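Local coordinates for mannitol dehydrogenase (Pseudomonas fluorescens, PDB 1LJ8), which binds NAD and probably interconverts mannitol and fructose as a mannitol 2-dehydrogenase of the long-chain dehydrogenase type, at residues D336-P341 / T400-L405. Residues are numbered along the deposited sequence; the frame is centred on the assembly and turned at random.
Sequences DLDVTP and TERAAL
Arg402 and Asp338 form a two-pronged, side-on salt bridge. Arg402 NH2 lies 2.9 Å from Asp338 OD1, with an N-H...O angle of 168°. The second prong, from Arg402 NE to Asp338 OD2, is also 2.9 Å long but somewhat less straight. Both oxygens are approached on their syn sides but from out of the carboxylate plane, the two groups being turned 24° from coplanar. The bend of the arginine chain at chi3 (-74°) brings its NE edge round to the acid. A water adds a second bridge: it donates to Asp338 OD2 and accepts from the backbone N of Ala403 at 3.2 Å, near the start of helix 401-413. OD2 thus takes hydrogen bonds from both NE and the water. The apolar component is Leu337, whose CD1 sits over the centre of one guanidinium face, 3.8 Å from Arg402 CZ, while its CB reaches NH2. A methionine replacing Arg402 would probably leave the buried Asp338 carboxylate without its countercharge and remove the flat surface on which Leu337 rests. Within the all-helical surroundings of the C-terminal domain, the contact ties the C-terminal part of helix 325-339 to the beginning of helix 401-413; Arg402 also packs on Ala333, and Ala403 touches Ile390 and Leu393 of helix 387-396.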
ATOM      1  N   ASP A 336      -1.570   2.857  22.317  1.00 15.88           N
ATOM      2  CA  ASP A 336      -0.909   3.393  23.510  1.00 16.45           C
ATOM      3  C   ASP A 336      -0.052   2.428  24.297  1.00 16.59           C
ATOM      4  O   ASP A 336       1.047   2.787  24.729  1.00 16.90           O
ATOM      5  CB  ASP A 336      -1.930   3.981  24.504  1.00 17.57           C
ATOM      6  CG  ASP A 336      -2.678   5.174  23.958  1.00 21.17           C
ATOM      7  OD1 ASP A 336      -2.208   5.850  23.025  1.00 21.07           O
ATOM      8  OD2 ASP A 336      -3.777   5.458  24.471  1.00 23.15           O
ATOM      9  N   LEU A 337      -0.531   1.197  24.473  1.00 15.90           N
ATOM     10  CA  LEU A 337       0.200   0.250  25.317  1.00 15.91           C
ATOM     11  C   LEU A 337       1.119  -0.715  24.599  1.00 17.10           C
ATOM     12  O   LEU A 337       2.136  -1.147  25.150  1.00 17.36           O
ATOM     13  CB  LEU A 337      -0.784  -0.569  26.132  1.00 17.22           C
ATOM     14  CG  LEU A 337      -1.816   0.246  26.926  1.00 18.22           C
ATOM     15  CD1 LEU A 337      -2.865  -0.698  27.497  1.00 21.18           C
ATOM     16  CD2 LEU A 337      -1.094   1.025  28.045  1.00 21.53           C
ATOM     17  N   ASP A 338       0.782  -1.045  23.350  1.00 15.27           N
ATOM     18  CA  ASP A 338       1.592  -2.031  22.642  1.00 14.26           C
ATOM     19  C   ASP A 338       2.573  -1.445  21.655  1.00 14.58           C
ATOM     20  O   ASP A 338       3.743  -1.835  21.656  1.00 15.92           O
ATOM     21  CB  ASP A 338       0.677  -3.067  21.934  1.00 16.56           C
ATOM     22  CG  ASP A 338      -0.260  -3.801  22.922  1.00 20.89           C
ATOM     23  OD1 ASP A 338       0.165  -3.983  24.095  1.00 21.07           O
ATOM     24  OD2 ASP A 338      -1.399  -4.201  22.536  1.00 20.09           O
ATOM     25  N   VAL A 339       2.116  -0.497  20.839  1.00 13.06           N
ATOM     26  CA  VAL A 339       2.999   0.072  19.822  1.00 12.89           C
ATOM     27  C   VAL A 339       3.863   1.246  20.278  1.00 14.62           C
ATOM     28  O   VAL A 339       5.059   1.259  20.037  1.00 14.80           O
ATOM     29  CB  VAL A 339       2.144   0.536  18.554  1.00 14.21           C
ATOM     30  CG1 VAL A 339       3.072   1.175  17.485  1.00 14.31           C
ATOM     31  CG2 VAL A 339       1.349  -0.696  17.985  1.00 13.43           C
ATOM     32  N   THR A 340       3.246   2.230  20.928  1.00 14.95           N
ATOM     33  CA  THR A 340       3.974   3.447  21.300  1.00 15.80           C
ATOM     34  C   THR A 340       5.303   3.261  21.997  1.00 16.35           C
ATOM     35  O   THR A 340       6.305   3.880  21.600  1.00 15.60           O
ATOM     36  CB  THR A 340       3.034   4.425  22.109  1.00 18.03           C
ATOM     37  OG1 THR A 340       1.987   4.895  21.240  1.00 16.43           O
ATOM     38  CG2 THR A 340       3.822   5.642  22.596  1.00 17.94           C
ATOM     39  N   PRO A 341       5.368   2.390  23.014  1.00 16.72           N
ATOM     40  CA  PRO A 341       6.659   2.199  23.713  1.00 17.71           C
ATOM     41  C   PRO A 341       7.771   1.657  22.822  1.00 18.05           C
ATOM     42  O   PRO A 341       8.953   1.669  23.209  1.00 18.09           O
ATOM     43  CB  PRO A 341       6.334   1.171  24.811  1.00 18.25           C
ATOM     44  CG  PRO A 341       4.847   1.314  25.058  1.00 19.38           C
ATOM     45  CD  PRO A 341       4.311   1.539  23.608  1.00 18.50           C
ATOM     46  N   THR A 400       0.611  -9.892  25.488  1.00 16.18           N
ATOM     47  CA  THR A 400       0.388 -10.015  24.027  1.00 15.48           C
ATOM     48  C   THR A 400      -1.075 -10.142  23.631  1.00 16.99           C
ATOM     49  O   THR A 400      -1.385 -10.196  22.435  1.00 16.22           O
ATOM     50  CB  THR A 400       1.106 -11.259  23.427  1.00 16.05           C
ATOM     51  OG1 THR A 400       0.554 -12.465  23.982  1.00 16.56           O
ATOM     52  CG2 THR A 400       2.627 -11.196  23.712  1.00 18.38           C
ATOM     53  N   GLU A 401      -1.962 -10.181  24.614  1.00 16.39           N
ATOM     54  CA  GLU A 401      -3.368 -10.437  24.335  1.00 16.92           C
ATOM     55  C   GLU A 401      -4.051  -9.570  23.291  1.00 15.76           C
ATOM     56  O   GLU A 401      -4.787 -10.100  22.447  1.00 16.89           O
ATOM     57  CB  GLU A 401      -4.189 -10.375  25.618  1.00 19.80           C
ATOM     58  CG  GLU A 401      -5.380 -11.294  25.550  1.00 25.15           C
ATOM     59  CD  GLU A 401      -5.099 -12.575  26.324  1.00 30.24           C
ATOM     60  OE1 GLU A 401      -3.905 -12.842  26.646  1.00 31.20           O
ATOM     61  OE2 GLU A 401      -6.056 -13.303  26.596  1.00 30.70           O
ATOM     62  N   ARG A 402      -3.855  -8.251  23.357  1.00 13.73           N
ATOM     63  CA  ARG A 402      -4.504  -7.404  22.356  1.00 15.04           C
ATOM     64  C   ARG A 402      -3.966  -7.689  20.970  1.00 15.19           C
ATOM     65  O   ARG A 402      -4.735  -7.664  19.998  1.00 15.06           O
ATOM     66  CB  ARG A 402      -4.303  -5.928  22.647  1.00 14.56           C
ATOM     67  CG  ARG A 402      -5.024  -5.396  23.952  1.00 17.85           C
ATOM     68  CD  ARG A 402      -4.562  -3.963  24.226  1.00 17.47           C
ATOM     69  NE  ARG A 402      -3.191  -3.968  24.747  1.00 17.66           N
ATOM     70  CZ  ARG A 402      -2.863  -4.177  26.023  1.00 18.37           C
ATOM     71  NH1 ARG A 402      -3.791  -4.379  26.970  1.00 19.77           N
ATOM     72  NH2 ARG A 402      -1.588  -4.264  26.358  1.00 18.20           N
ATOM     73  N   ALA A 403      -2.658  -7.931  20.855  1.00 13.83           N
ATOM     74  CA  ALA A 403      -2.082  -8.192  19.519  1.00 14.31           C
ATOM     75  C   ALA A 403      -2.459  -9.586  19.041  1.00 13.81           C
ATOM     76  O   ALA A 403      -2.674  -9.825  17.839  1.00 14.70           O
ATOM     77  CB  ALA A 403      -0.549  -8.033  19.564  1.00 13.41           C
ATOM     78  N   ALA A 404      -2.540 -10.523  19.990  1.00 13.09           N
ATOM     79  CA  ALA A 404      -2.938 -11.893  19.642  1.00 14.01           C
ATOM     80  C   ALA A 404      -4.355 -11.898  19.104  1.00 13.49           C
ATOM     81  O   ALA A 404      -4.676 -12.702  18.235  1.00 14.01           O
ATOM     82  CB  ALA A 404      -2.839 -12.863  20.913  1.00 13.77           C
ATOM     83  N   LEU A 405      -5.197 -11.010  19.608  1.00 11.96           N
ATOM     84  CA  LEU A 405      -6.596 -10.963  19.149  1.00 12.68           C
ATOM     85  C   LEU A 405      -6.647 -10.601  17.665  1.00 12.81           C
ATOM     86  O   LEU A 405      -7.529 -11.085  16.961  1.00 12.57           O
ATOM     87  CB  LEU A 405      -7.427  -9.942  19.988  1.00 12.81           C
ATOM     88  CG  LEU A 405      -8.903  -9.792  19.559  1.00 12.68           C
ATOM     89  CD1 LEU A 405      -9.634 -11.165  19.763  1.00 12.74           C
ATOM     90  CD2 LEU A 405      -9.594  -8.684  20.396  1.00 13.98           C
TER
HETATM   91  O   HOH W   1      -1.086  -6.922  23.431  1.00 15.89           O